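Local structure of lysine-sensitive aspartokinase 3 (Escherichia coli, 2J0W) at residues A[38-52]-A[111-123]. The protein catalyses the ATP-dependent phosphorylation of L-aspartate to 4-phospho-L-aspartate, the first step of lysine biosynthesis, and is feedback-inhibited by lysine. Residues are numbered along the deposited sequence; the frame is centred on the assembly and turned at random.
Sequences LSASAGITNLLVALA and TDELVSHGELMST. With ASP (aspartic acid), chain B.
Leu48 is the knob of this contact, seated in a hole formed by Leu114, Val115, His117 and Gly118. Its CG stands beside the backbone N (chi1 -73°), and CD1 lies 3.5 Å from Gly118 N and also reaches Val115 O, while CD2 turns to Leu114 CD2. Packing is also tight at Gly118, where Ala40 CB comes to 3.2 Å from the backbone C of Gly118 and Ile44 CG2 covers its CA; a modelled beta carbon there would collide with both. Toward the C-terminal end of helix 44-51, Val49 CG2 rests on Val115 CG2 at 3.5 Å. The axes of segments 44-51 and 111-123 run nearly antiparallel (156°) and approach to 8.6 Å. In this amino acid kinase fold, the loop leaving strand 33-38 and the N-terminal turn of helix 44-51 form one wall of the aspartate pocket, facing helix 108-131. Here the contact turns polar. Glu119, its chain folded about the CB-CG bond, brings OE2 to 3.0 Å from the ligand N and 2.8 Å from Ala40 N, the latter a weak, bent bond (119°). Thr45 OG1 accepts a second hydrogen bond from the ligand N, at 3.0 Å. An alanine at Glu119 is likely to leave the substrate ammonium without its carboxylate mate and Ala40 N without this acceptor. In contrast to the buried helix interface, Asn46 turns away to the exposed side, where OD1 bonds Arg198, another residue of the pocket. Beyond Glu119, Ser122 OG approaches Ser39 O to 2.9 Å, whereas Ser39 OG bonds Ser201.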
ATOM      1  N   LEU A  38      20.965 -19.806  26.180  1.00 51.33           N
ATOM      2  CA  LEU A  38      22.229 -19.408  25.573  1.00 49.39           C
ATOM      3  C   LEU A  38      22.255 -19.598  24.077  1.00 44.59           C
ATOM      4  O   LEU A  38      21.648 -20.527  23.555  1.00 43.21           O
ATOM      5  CB  LEU A  38      23.383 -20.225  26.145  1.00 59.04           C
ATOM      6  CG  LEU A  38      23.710 -20.198  27.634  1.00 60.45           C
ATOM      7  CD1 LEU A  38      24.872 -21.153  27.875  1.00 55.28           C
ATOM      8  CD2 LEU A  38      24.062 -18.785  28.078  1.00 62.30           C
ATOM      9  N   SER A  39      22.954 -18.696  23.403  1.00 40.37           N
ATOM     10  CA  SER A  39      23.149 -18.774  21.967  1.00 39.67           C
ATOM     11  C   SER A  39      24.521 -19.426  21.957  1.00 42.88           C
ATOM     12  O   SER A  39      25.105 -19.645  23.013  1.00 43.21           O
ATOM     13  CB  SER A  39      23.280 -17.383  21.330  1.00 42.81           C
ATOM     14  OG  SER A  39      22.081 -16.631  21.359  1.00 41.75           O
ATOM     15  N   ALA A  40      25.048 -19.728  20.780  1.00 42.21           N
ATOM     16  CA  ALA A  40      26.364 -20.330  20.707  1.00 36.29           C
ATOM     17  C   ALA A  40      27.354 -19.185  20.850  1.00 35.27           C
ATOM     18  O   ALA A  40      27.001 -18.020  20.657  1.00 36.40           O
ATOM     19  CB  ALA A  40      26.541 -21.032  19.367  1.00 37.46           C
ATOM     20  N   SER A  41      28.595 -19.508  21.178  1.00 34.31           N
ATOM     21  CA  SER A  41      29.613 -18.478  21.332  1.00 36.54           C
ATOM     22  C   SER A  41      29.845 -17.691  20.043  1.00 35.44           C
ATOM     23  O   SER A  41      29.704 -18.220  18.945  1.00 36.28           O
ATOM     24  CB  SER A  41      30.915 -19.113  21.806  1.00 35.78           C
ATOM     25  OG  SER A  41      30.697 -19.806  23.024  1.00 40.30           O
ATOM     26  N   ALA A  42      30.191 -16.416  20.194  1.00 36.95           N
ATOM     27  CA  ALA A  42      30.436 -15.534  19.060  1.00 35.12           C
ATOM     28  C   ALA A  42      31.210 -16.252  17.968  1.00 38.52           C
ATOM     29  O   ALA A  42      32.169 -16.964  18.263  1.00 41.55           O
ATOM     30  CB  ALA A  42      31.210 -14.317  19.519  1.00 36.56           C
ATOM     31  N   GLY A  43      30.780 -16.078  16.717  1.00 38.73           N
ATOM     32  CA  GLY A  43      31.454 -16.698  15.584  1.00 37.79           C
ATOM     33  C   GLY A  43      31.089 -18.138  15.238  1.00 41.94           C
ATOM     34  O   GLY A  43      31.169 -18.535  14.075  1.00 43.86           O
ATOM     35  N   ILE A  44      30.695 -18.928  16.232  1.00 40.89           N
ATOM     36  CA  ILE A  44      30.350 -20.320  15.986  1.00 42.99           C
ATOM     37  C   ILE A  44      29.292 -20.510  14.902  1.00 45.17           C
ATOM     38  O   ILE A  44      29.526 -21.210  13.919  1.00 47.75           O
ATOM     39  CB  ILE A  44      29.881 -21.029  17.291  1.00 45.07           C
ATOM     40  CG1 ILE A  44      31.073 -21.208  18.229  1.00 55.14           C
ATOM     41  CG2 ILE A  44      29.317 -22.411  16.983  1.00 38.08           C
ATOM     42  CD1 ILE A  44      32.215 -22.031  17.610  1.00 54.10           C
ATOM     43  N   THR A  45      28.137 -19.877  15.061  1.00 45.82           N
ATOM     44  CA  THR A  45      27.072 -20.043  14.081  1.00 41.66           C
ATOM     45  C   THR A  45      27.491 -19.705  12.657  1.00 36.84           C
ATOM     46  O   THR A  45      27.136 -20.437  11.732  1.00 34.74           O
ATOM     47  CB  THR A  45      25.810 -19.240  14.482  1.00 42.10           C
ATOM     48  OG1 THR A  45      25.281 -19.784  15.700  1.00 45.72           O
ATOM     49  CG2 THR A  45      24.730 -19.339  13.397  1.00 28.92           C
ATOM     50  N   ASN A  46      28.237 -18.615  12.467  1.00 36.40           N
ATOM     51  CA  ASN A  46      28.683 -18.257  11.114  1.00 36.63           C
ATOM     52  C   ASN A  46      29.632 -19.341  10.582  1.00 35.59           C
ATOM     53  O   ASN A  46      29.565 -19.729   9.415  1.00 33.45           O
ATOM     54  CB  ASN A  46      29.420 -16.911  11.077  1.00 34.04           C
ATOM     55  CG  ASN A  46      28.548 -15.733  11.500  1.00 45.65           C
ATOM     56  OD1 ASN A  46      27.335 -15.702  11.267  1.00 38.36           O
ATOM     57  ND2 ASN A  46      29.181 -14.740  12.110  1.00 34.56           N
ATOM     58  N   LEU A  47      30.525 -19.825  11.432  1.00 35.62           N
ATOM     59  CA  LEU A  47      31.442 -20.860  10.980  1.00 43.41           C
ATOM     60  C   LEU A  47      30.615 -22.067  10.547  1.00 43.53           C
ATOM     61  O   LEU A  47      30.760 -22.567   9.421  1.00 42.75           O
ATOM     62  CB  LEU A  47      32.421 -21.230  12.100  1.00 44.81           C
ATOM     63  CG  LEU A  47      33.525 -20.174  12.271  1.00 48.03           C
ATOM     64  CD1 LEU A  47      34.370 -20.442  13.521  1.00 43.78           C
ATOM     65  CD2 LEU A  47      34.396 -20.177  11.014  1.00 42.01           C
ATOM     66  N   LEU A  48      29.725 -22.497  11.439  1.00 42.85           N
ATOM     67  CA  LEU A  48      28.847 -23.638  11.192  1.00 42.18           C
ATOM     68  C   LEU A  48      28.012 -23.478   9.931  1.00 43.29           C
ATOM     69  O   LEU A  48      27.803 -24.444   9.196  1.00 43.79           O
ATOM     70  CB  LEU A  48      27.928 -23.867  12.391  1.00 35.89           C
ATOM     71  CG  LEU A  48      28.665 -24.453  13.597  1.00 37.03           C
ATOM     72  CD1 LEU A  48      27.712 -24.621  14.754  1.00 22.72           C
ATOM     73  CD2 LEU A  48      29.285 -25.803  13.213  1.00 35.27           C
ATOM     74  N   VAL A  49      27.542 -22.264   9.671  1.00 41.46           N
ATOM     75  CA  VAL A  49      26.744 -22.027   8.480  1.00 41.93           C
ATOM     76  C   VAL A  49      27.625 -22.122   7.231  1.00 44.60           C
ATOM     77  O   VAL A  49      27.206 -22.652   6.201  1.00 46.55           O
ATOM     78  CB  VAL A  49      26.052 -20.645   8.546  1.00 41.23           C
ATOM     79  CG1 VAL A  49      25.570 -20.222   7.156  1.00 28.42           C
ATOM     80  CG2 VAL A  49      24.875 -20.712   9.513  1.00 34.34           C
ATOM     81  N   ALA A  50      28.851 -21.626   7.317  1.00 43.89           N
ATOM     82  CA  ALA A  50      29.738 -21.688   6.165  1.00 48.59           C
ATOM     83  C   ALA A  50      30.042 -23.147   5.830  1.00 49.86           C
ATOM     84  O   ALA A  50      30.244 -23.492   4.664  1.00 50.73           O
ATOM     85  CB  ALA A  50      31.019 -20.945   6.450  1.00 52.23           C
ATOM     86  N   LEU A  51      30.078 -23.998   6.856  1.00 46.05           N
ATOM     87  CA  LEU A  51      30.353 -25.417   6.654  1.00 43.22           C
ATOM     88  C   LEU A  51      29.153 -26.168   6.069  1.00 44.72           C
ATOM     89  O   LEU A  51      29.320 -27.127   5.314  1.00 44.89           O
ATOM     90  CB  LEU A  51      30.769 -26.059   7.961  1.00 40.81           C
ATOM     91  CG  LEU A  51      32.167 -25.706   8.455  1.00 45.92           C
ATOM     92  CD1 LEU A  51      32.333 -26.202   9.887  1.00 45.17           C
ATOM     93  CD2 LEU A  51      33.205 -26.334   7.532  1.00 47.25           C
ATOM     94  N   ALA A  52      27.947 -25.726   6.406  1.00 43.57           N
ATOM     95  CA  ALA A  52      26.752 -26.364   5.885  1.00 41.36           C
ATOM     96  C   ALA A  52      26.524 -25.946   4.438  1.00 39.97           C
ATOM     97  O   ALA A  52      25.570 -26.369   3.800  1.00 43.51           O
ATOM     98  CB  ALA A  52      25.538 -26.008   6.741  1.00 41.91           C
ATOM     99  N   THR A 111      21.542 -28.199   7.265  1.00 33.48           N
ATOM    100  CA  THR A 111      22.074 -26.973   7.848  1.00 35.74           C
ATOM    101  C   THR A 111      21.549 -26.743   9.283  1.00 37.77           C
ATOM    102  O   THR A 111      22.325 -26.457  10.203  1.00 33.35           O
ATOM    103  CB  THR A 111      21.714 -25.783   6.956  1.00 39.78           C
ATOM    104  OG1 THR A 111      22.530 -25.808   5.774  1.00 38.96           O
ATOM    105  CG2 THR A 111      21.921 -24.469   7.706  1.00 46.83           C
ATOM    106  N   ASP A 112      20.237 -26.883   9.473  1.00 38.31           N
ATOM    107  CA  ASP A 112      19.646 -26.705  10.795  1.00 41.70           C
ATOM    108  C   ASP A 112      20.258 -27.709  11.764  1.00 41.70           C
ATOM    109  O   ASP A 112      20.543 -27.381  12.916  1.00 40.59           O
ATOM    110  CB  ASP A 112      18.120 -26.901  10.750  1.00 40.14           C
ATOM    111  CG  ASP A 112      17.357 -25.595  10.541  1.00 43.79           C
ATOM    112  OD1 ASP A 112      17.976 -24.591  10.134  1.00 36.73           O
ATOM    113  OD2 ASP A 112      16.128 -25.571  10.771  1.00 48.35           O
ATOM    114  N   GLU A 113      20.465 -28.936  11.288  1.00 43.30           N
ATOM    115  CA  GLU A 113      21.024 -29.993  12.130  1.00 41.05           C
ATOM    116  C   GLU A 113      22.483 -29.756  12.486  1.00 40.64           C
ATOM    117  O   GLU A 113      22.917 -30.032  13.600  1.00 39.10           O
ATOM    118  CB  GLU A 113      20.902 -31.343  11.439  1.00 37.35           C
ATOM    119  CG  GLU A 113      21.657 -32.457  12.166  1.00 44.52           C
ATOM    120  CD  GLU A 113      21.214 -32.647  13.606  1.00 46.89           C
ATOM    121  OE1 GLU A 113      19.992 -32.733  13.855  1.00 51.28           O
ATOM    122  OE2 GLU A 113      22.092 -32.729  14.490  1.00 54.20           O
ATOM    123  N   LEU A 114      23.248 -29.256  11.529  1.00 39.61           N
ATOM    124  CA  LEU A 114      24.649 -29.000  11.781  1.00 34.02           C
ATOM    125  C   LEU A 114      24.771 -27.721  12.595  1.00 31.36           C
ATOM    126  O   LEU A 114      25.523 -27.661  13.564  1.00 31.20           O
ATOM    127  CB  LEU A 114      25.386 -28.859  10.453  1.00 38.95           C
ATOM    128  CG  LEU A 114      26.906 -28.862  10.501  1.00 43.48           C
ATOM    129  CD1 LEU A 114      27.434 -28.933   9.085  1.00 51.40           C
ATOM    130  CD2 LEU A 114      27.407 -27.625  11.197  1.00 41.13           C
ATOM    131  N   VAL A 115      24.031 -26.688  12.215  1.00 28.42           N
ATOM    132  CA  VAL A 115      24.151 -25.439  12.951  1.00 30.38           C
ATOM    133  C   VAL A 115      23.657 -25.549  14.378  1.00 29.78           C
ATOM    134  O   VAL A 115      24.103 -24.815  15.242  1.00 36.37           O
ATOM    135  CB  VAL A 115      23.415 -24.279  12.258  1.00 33.04           C
ATOM    136  CG1 VAL A 115      23.280 -23.121  13.226  1.00 32.08           C
ATOM    137  CG2 VAL A 115      24.194 -23.820  11.016  1.00 24.90           C
ATOM    138  N   SER A 116      22.753 -26.471  14.639  1.00 32.24           N
ATOM    139  CA  SER A 116      22.232 -26.617  15.982  1.00 39.37           C
ATOM    140  C   SER A 116      23.366 -26.886  16.979  1.00 44.27           C
ATOM    141  O   SER A 116      23.313 -26.437  18.130  1.00 49.25           O
ATOM    142  CB  SER A 116      21.230 -27.757  16.011  1.00 36.59           C
ATOM    143  OG  SER A 116      21.890 -28.960  15.695  1.00 39.20           O
ATOM    144  N   HIS A 117      24.397 -27.599  16.532  1.00 42.10           N
ATOM    145  CA  HIS A 117      25.544 -27.929  17.387  1.00 40.81           C
ATOM    146  C   HIS A 117      26.198 -26.787  18.193  1.00 43.58           C
ATOM    147  O   HIS A 117      26.766 -27.040  19.260  1.00 45.94           O
ATOM    148  CB  HIS A 117      26.609 -28.650  16.557  1.00 33.65           C
ATOM    149  CG  HIS A 117      26.231 -30.056  16.201  1.00 43.69           C
ATOM    150  ND1 HIS A 117      25.187 -30.353  15.351  1.00 41.42           N
ATOM    151  CD2 HIS A 117      26.709 -31.245  16.636  1.00 38.78           C
ATOM    152  CE1 HIS A 117      25.035 -31.664  15.282  1.00 33.85           C
ATOM    153  NE2 HIS A 117      25.946 -32.228  16.054  1.00 40.91           N
ATOM    154  N   GLY A 118      26.117 -25.549  17.700  1.00 41.57           N
ATOM    155  CA  GLY A 118      26.709 -24.413  18.400  1.00 39.48           C
ATOM    156  C   GLY A 118      26.128 -24.186  19.787  1.00 41.68           C
ATOM    157  O   GLY A 118      26.856 -24.172  20.792  1.00 41.99           O
ATOM    158  N   GLU A 119      24.813 -24.011  19.861  1.00 40.88           N
ATOM    159  CA  GLU A 119      24.171 -23.812  21.156  1.00 41.70           C
ATOM    160  C   GLU A 119      24.275 -25.079  22.016  1.00 41.52           C
ATOM    161  O   GLU A 119      24.143 -25.021  23.233  1.00 44.35           O
ATOM    162  CB  GLU A 119      22.703 -23.405  20.997  1.00 38.60           C
ATOM    163  CG  GLU A 119      22.239 -23.091  19.573  1.00 51.72           C
ATOM    164  CD  GLU A 119      22.923 -21.900  18.939  1.00 45.44           C
ATOM    165  OE1 GLU A 119      23.613 -22.096  17.922  1.00 53.24           O
ATOM    166  OE2 GLU A 119      22.770 -20.771  19.442  1.00 56.77           O
ATOM    167  N   LEU A 120      24.509 -26.231  21.404  1.00 41.27           N
ATOM    168  CA  LEU A 120      24.664 -27.430  22.218  1.00 43.17           C
ATOM    169  C   LEU A 120      25.987 -27.339  22.980  1.00 45.94           C
ATOM    170  O   LEU A 120      26.026 -27.529  24.196  1.00 46.50           O
ATOM    171  CB  LEU A 120      24.626 -28.699  21.357  1.00 37.38           C
ATOM    172  CG  LEU A 120      23.206 -29.132  20.950  1.00 44.32           C
ATOM    173  CD1 LEU A 120      23.248 -30.325  20.021  1.00 37.32           C
ATOM    174  CD2 LEU A 120      22.404 -29.472  22.194  1.00 40.49           C
ATOM    175  N   MET A 121      27.070 -27.025  22.276  1.00 44.63           N
ATOM    176  CA  MET A 121      28.370 -26.921  22.935  1.00 45.00           C
ATOM    177  C   MET A 121      28.416 -25.793  23.960  1.00 46.29           C
ATOM    178  O   MET A 121      28.949 -25.973  25.040  1.00 52.24           O
ATOM    179  CB  MET A 121      29.496 -26.736  21.904  1.00 29.38           C
ATOM    180  CG  MET A 121      29.735 -27.974  21.058  1.00 41.82           C
ATOM    181  SD  MET A 121      30.685 -27.627  19.582  1.00 52.36           S
ATOM    182  CE  MET A 121      32.297 -27.921  20.177  1.00 61.03           C
ATOM    183  N   SER A 122      27.848 -24.638  23.637  1.00 46.63           N
ATOM    184  CA  SER A 122      27.868 -23.526  24.582  1.00 47.67           C
ATOM    185  C   SER A 122      27.126 -23.842  25.884  1.00 47.29           C
ATOM    186  O   SER A 122      27.659 -23.600  26.954  1.00 47.29           O
ATOM    187  CB  SER A 122      27.287 -22.259  23.943  1.00 46.24           C
ATOM    188  OG  SER A 122      25.892 -22.383  23.721  1.00 48.78           O
ATOM    189  N   THR A 123      25.913 -24.387  25.809  1.00 50.60           N
ATOM    190  CA  THR A 123      25.171 -24.701  27.033  1.00 53.13           C
ATOM    191  C   THR A 123      25.836 -25.796  27.867  1.00 55.39           C
ATOM    192  O   THR A 123      25.696 -25.809  29.083  1.00 57.19           O
ATOM    193  CB  THR A 123      23.715 -25.140  26.757  1.00 49.39           C
ATOM    194  OG1 THR A 123      23.708 -26.226  25.829  1.00 51.82           O
ATOM    195  CG2 THR A 123      22.913 -23.995  26.207  1.00 40.23           C
TER
HETATM  196  N   ASP B 502      23.029 -18.636  17.343  1.00 42.44           N
HETATM  197  CA  ASP B 502      22.089 -18.097  16.363  1.00 41.90           C
HETATM  198  C   ASP B 502      22.863 -17.048  15.536  1.00 39.52           C
HETATM  199  O   ASP B 502      24.106 -16.968  15.693  1.00 41.29           O
HETATM  200  CB  ASP B 502      20.843 -17.515  17.101  1.00 43.10           C
HETATM  201  CG  ASP B 502      21.064 -16.257  17.969  1.00 49.88           C
HETATM  202  OD1 ASP B 502      22.232 -15.762  18.029  1.00 40.29           O
HETATM  203  OD2 ASP B 502      20.066 -15.754  18.602  1.00 53.01           O
HETATM  204  OXT ASP B 502      22.203 -16.281  14.754  1.00 42.23           O